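Local atomic coordinates of uncharacterized protein (Bacteroides eggerthii, PDB entry 4L3R), a protein that is of unknown function but belongs to the DUF4847 family, placed in the calycin clan of beta-barrel folds. Residues E27-G32 against D105-V110. Sequence-based numbering, arbitrary orientation.
Sequences EQFYQG and DKLAKV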
ATOM      1  N   GLU B  27     -30.132  13.263   8.418  1.00 78.68           N
ATOM      2  CA  GLU B  27     -29.575  14.621   8.439  1.00 75.36           C
ATOM      3  C   GLU B  27     -28.050  14.612   8.177  1.00 73.24           C
ATOM      4  O   GLU B  27     -27.376  13.620   8.460  1.00 71.71           O
ATOM      5  CB  GLU B  27     -29.898  15.336   9.778  1.00 76.55           C
ATOM      6  CG  GLU B  27     -29.188  14.830  11.040  1.00 85.55           C
ATOM      7  CD  GLU B  27     -29.698  13.552  11.691  1.00103.64           C
ATOM      8  OE1 GLU B  27     -30.569  12.877  11.095  1.00110.51           O
ATOM      9  OE2 GLU B  27     -29.194  13.204  12.784  1.00 84.42           O
ATOM     10  N   GLN B  28     -27.518  15.723   7.639  1.00 66.25           N
ATOM     11  CA  GLN B  28     -26.089  15.847   7.341  1.00 61.74           C
ATOM     12  C   GLN B  28     -25.261  15.942   8.619  1.00 61.53           C
ATOM     13  O   GLN B  28     -24.228  15.287   8.717  1.00 58.70           O
ATOM     14  CB  GLN B  28     -25.811  17.075   6.460  1.00 62.93           C
ATOM     15  CG  GLN B  28     -24.404  17.071   5.851  1.00 58.73           C
ATOM     16  CD  GLN B  28     -24.138  18.282   4.997  1.00 75.28           C
ATOM     17  OE1 GLN B  28     -24.890  19.259   5.006  1.00 69.73           O
ATOM     18  NE2 GLN B  28     -23.036  18.264   4.260  1.00 68.26           N
ATOM     19  N   PHE B  29     -25.686  16.783   9.576  1.00 57.32           N
ATOM     20  CA  PHE B  29     -24.983  16.952  10.847  1.00 54.64           C
ATOM     21  C   PHE B  29     -25.934  16.713  12.002  1.00 60.76           C
ATOM     22  O   PHE B  29     -27.084  17.165  11.945  1.00 62.15           O
ATOM     23  CB  PHE B  29     -24.350  18.338  10.935  1.00 55.18           C
ATOM     24  CG  PHE B  29     -23.320  18.538   9.853  1.00 55.62           C
ATOM     25  CD1 PHE B  29     -22.119  17.841   9.878  1.00 55.56           C
ATOM     26  CD2 PHE B  29     -23.583  19.360   8.766  1.00 59.40           C
ATOM     27  CE1 PHE B  29     -21.192  17.988   8.855  1.00 56.22           C
ATOM     28  CE2 PHE B  29     -22.629  19.541   7.765  1.00 61.89           C
ATOM     29  CZ  PHE B  29     -21.451  18.838   7.805  1.00 57.91           C
ATOM     30  N   TYR B  30     -25.469  15.978  13.046  1.00 56.57           N
ATOM     31  CA  TYR B  30     -26.326  15.643  14.198  1.00 58.44           C
ATOM     32  C   TYR B  30     -26.737  16.909  14.961  1.00 64.24           C
ATOM     33  O   TYR B  30     -26.074  17.938  14.866  1.00 62.28           O
ATOM     34  CB  TYR B  30     -25.667  14.618  15.158  1.00 58.48           C
ATOM     35  CG  TYR B  30     -24.348  15.035  15.777  1.00 56.49           C
ATOM     36  CD1 TYR B  30     -24.309  15.780  16.951  1.00 58.41           C
ATOM     37  CD2 TYR B  30     -23.140  14.579  15.261  1.00 54.75           C
ATOM     38  CE1 TYR B  30     -23.100  16.139  17.544  1.00 56.66           C
ATOM     39  CE2 TYR B  30     -21.920  14.953  15.828  1.00 53.84           C
ATOM     40  CZ  TYR B  30     -21.905  15.691  17.001  1.00 59.97           C
ATOM     41  OH  TYR B  30     -20.717  16.018  17.610  1.00 56.76           O
ATOM     42  N   GLN B  31     -27.846  16.827  15.693  1.00 64.35           N
ATOM     43  CA  GLN B  31     -28.379  17.967  16.440  1.00 65.47           C
ATOM     44  C   GLN B  31     -27.453  18.313  17.622  1.00 66.05           C
ATOM     45  O   GLN B  31     -27.061  17.420  18.377  1.00 64.44           O
ATOM     46  CB  GLN B  31     -29.808  17.648  16.931  1.00 71.02           C
ATOM     47  CG  GLN B  31     -30.696  18.868  17.134  1.00 95.66           C
ATOM     48  CD  GLN B  31     -32.150  18.463  17.274  1.00127.75           C
ATOM     49  OE1 GLN B  31     -32.481  17.459  17.922  1.00126.29           O
ATOM     50  NE2 GLN B  31     -33.058  19.200  16.641  1.00122.55           N
ATOM     51  N   GLY B  32     -27.106  19.593  17.762  1.00 61.89           N
ATOM     52  CA  GLY B  32     -26.251  20.054  18.850  1.00 61.47           C
ATOM     53  C   GLY B  32     -24.766  20.099  18.540  1.00 61.80           C
ATOM     54  O   GLY B  32     -23.961  20.328  19.449  1.00 61.80           O
ATOM     55  N   ASP B 105     -12.579  25.455  15.568  1.00 57.77           N
ATOM     56  CA  ASP B 105     -13.852  25.162  14.910  1.00 55.39           C
ATOM     57  C   ASP B 105     -14.479  23.883  15.477  1.00 54.27           C
ATOM     58  O   ASP B 105     -13.792  22.872  15.588  1.00 52.81           O
ATOM     59  CB  ASP B 105     -13.628  25.019  13.396  1.00 56.81           C
ATOM     60  CG  ASP B 105     -14.904  25.032  12.601  1.00 65.98           C
ATOM     61  OD1 ASP B 105     -15.424  26.131  12.338  1.00 68.94           O
ATOM     62  OD2 ASP B 105     -15.396  23.941  12.256  1.00 71.27           O
ATOM     63  N   LYS B 106     -15.778  23.927  15.829  1.00 49.45           N
ATOM     64  CA  LYS B 106     -16.471  22.773  16.417  1.00 47.98           C
ATOM     65  C   LYS B 106     -16.540  21.577  15.470  1.00 51.27           C
ATOM     66  O   LYS B 106     -16.420  20.451  15.948  1.00 50.44           O
ATOM     67  CB  LYS B 106     -17.884  23.142  16.883  1.00 50.03           C
ATOM     68  CG  LYS B 106     -17.889  24.070  18.098  1.00 49.29           C
ATOM     69  CD  LYS B 106     -19.315  24.325  18.566  1.00 56.53           C
ATOM     70  CE  LYS B 106     -19.381  25.165  19.819  1.00 67.88           C
ATOM     71  NZ  LYS B 106     -20.770  25.279  20.327  1.00 74.68           N
ATOM     72  N   LEU B 107     -16.733  21.791  14.154  1.00 47.50           N
ATOM     73  CA  LEU B 107     -16.754  20.666  13.206  1.00 45.95           C
ATOM     74  C   LEU B 107     -15.379  20.000  13.148  1.00 46.87           C
ATOM     75  O   LEU B 107     -15.301  18.772  13.104  1.00 45.05           O
ATOM     76  CB  LEU B 107     -17.184  21.108  11.796  1.00 46.58           C
ATOM     77  CG  LEU B 107     -17.391  19.981  10.765  1.00 50.47           C
ATOM     78  CD1 LEU B 107     -18.502  19.029  11.196  1.00 50.18           C
ATOM     79  CD2 LEU B 107     -17.683  20.553   9.389  1.00 52.74           C
ATOM     80  N   ALA B 108     -14.305  20.806  13.169  1.00 44.51           N
ATOM     81  CA  ALA B 108     -12.924  20.300  13.148  1.00 45.05           C
ATOM     82  C   ALA B 108     -12.592  19.517  14.434  1.00 49.85           C
ATOM     83  O   ALA B 108     -11.919  18.491  14.360  1.00 48.69           O
ATOM     84  CB  ALA B 108     -11.948  21.452  12.964  1.00 47.11           C
ATOM     85  N   LYS B 109     -13.092  19.978  15.599  1.00 47.82           N
ATOM     86  CA  LYS B 109     -12.876  19.267  16.870  1.00 47.62           C
ATOM     87  C   LYS B 109     -13.560  17.897  16.851  1.00 50.06           C
ATOM     88  O   LYS B 109     -12.968  16.907  17.287  1.00 50.24           O
ATOM     89  CB  LYS B 109     -13.412  20.083  18.060  1.00 50.69           C
ATOM     90  CG  LYS B 109     -12.573  21.291  18.448  1.00 53.34           C
ATOM     91  CD  LYS B 109     -13.289  22.083  19.552  1.00 55.86           C
ATOM     92  CE  LYS B 109     -12.504  23.272  20.026  1.00 76.07           C
ATOM     93  NZ  LYS B 109     -13.203  23.996  21.121  1.00 91.07           N
ATOM     94  N   VAL B 110     -14.810  17.851  16.349  1.00 45.19           N
ATOM     95  CA  VAL B 110     -15.598  16.621  16.242  1.00 44.26           C
ATOM     96  C   VAL B 110     -14.927  15.646  15.248  1.00 49.73           C
ATOM     97  O   VAL B 110     -14.863  14.446  15.515  1.00 49.68           O
ATOM     98  CB  VAL B 110     -17.065  16.950  15.842  1.00 47.08           C
ATOM     99  CG1 VAL B 110     -17.816  15.706  15.366  1.00 46.58           C
ATOM    100  CG2 VAL B 110     -17.802  17.600  17.011  1.00 48.08           C
TER
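Phe29 and Tyr30, consecutive residues of an irregular loop, reach Leu107 and Val110, one turn apart on a helix, and illustrate how two aromatic residues can lean on a helical ridge by van der Waals contact, without a hydrogen bond between the two segments. Phe29 uses ring carbons, Tyr30 chiefly its hydroxyl. Phe29 CE1 lies 3.7 Å from Leu107 CD1, with CD1 of the ring a little farther from the same methyl; the two side chains cross nearly perpendicularly, and the methyl meets the ring obliquely. With CG of Leu107 opposite the backbone N (chi1 -173°) and chi2 at 62°, CD1 is the branch that meets the ring, although the side chain does not set out straight toward the loop. Gln28 CG lies over one face of the Phe29 ring, near its rim, and Trp34 meets that ring edge-to-face.

The Tyr30 and Val110 side chains come from opposite directions. Tyr30 OH rests 3.4 Å from Val110 CG2 and 3.7 Å from CG1, the latter methyl lying at the ring edge near its plane, while Lys139 makes a cation-pi contact with the ring.

The polar contacts lie at the helix start, where N-cap Asp105 OD2 accepts weak capping bonds from Leu107 N (3.2 Å) and Ala108 N (3.4 Å), and Ser43 OG also bonds to it. With Ile20 of strand 15-22 touching Tyr30, Leu107 and Val110, this is loop-on-helix packing beside the antiparallel sheet of a calycin-clan domain.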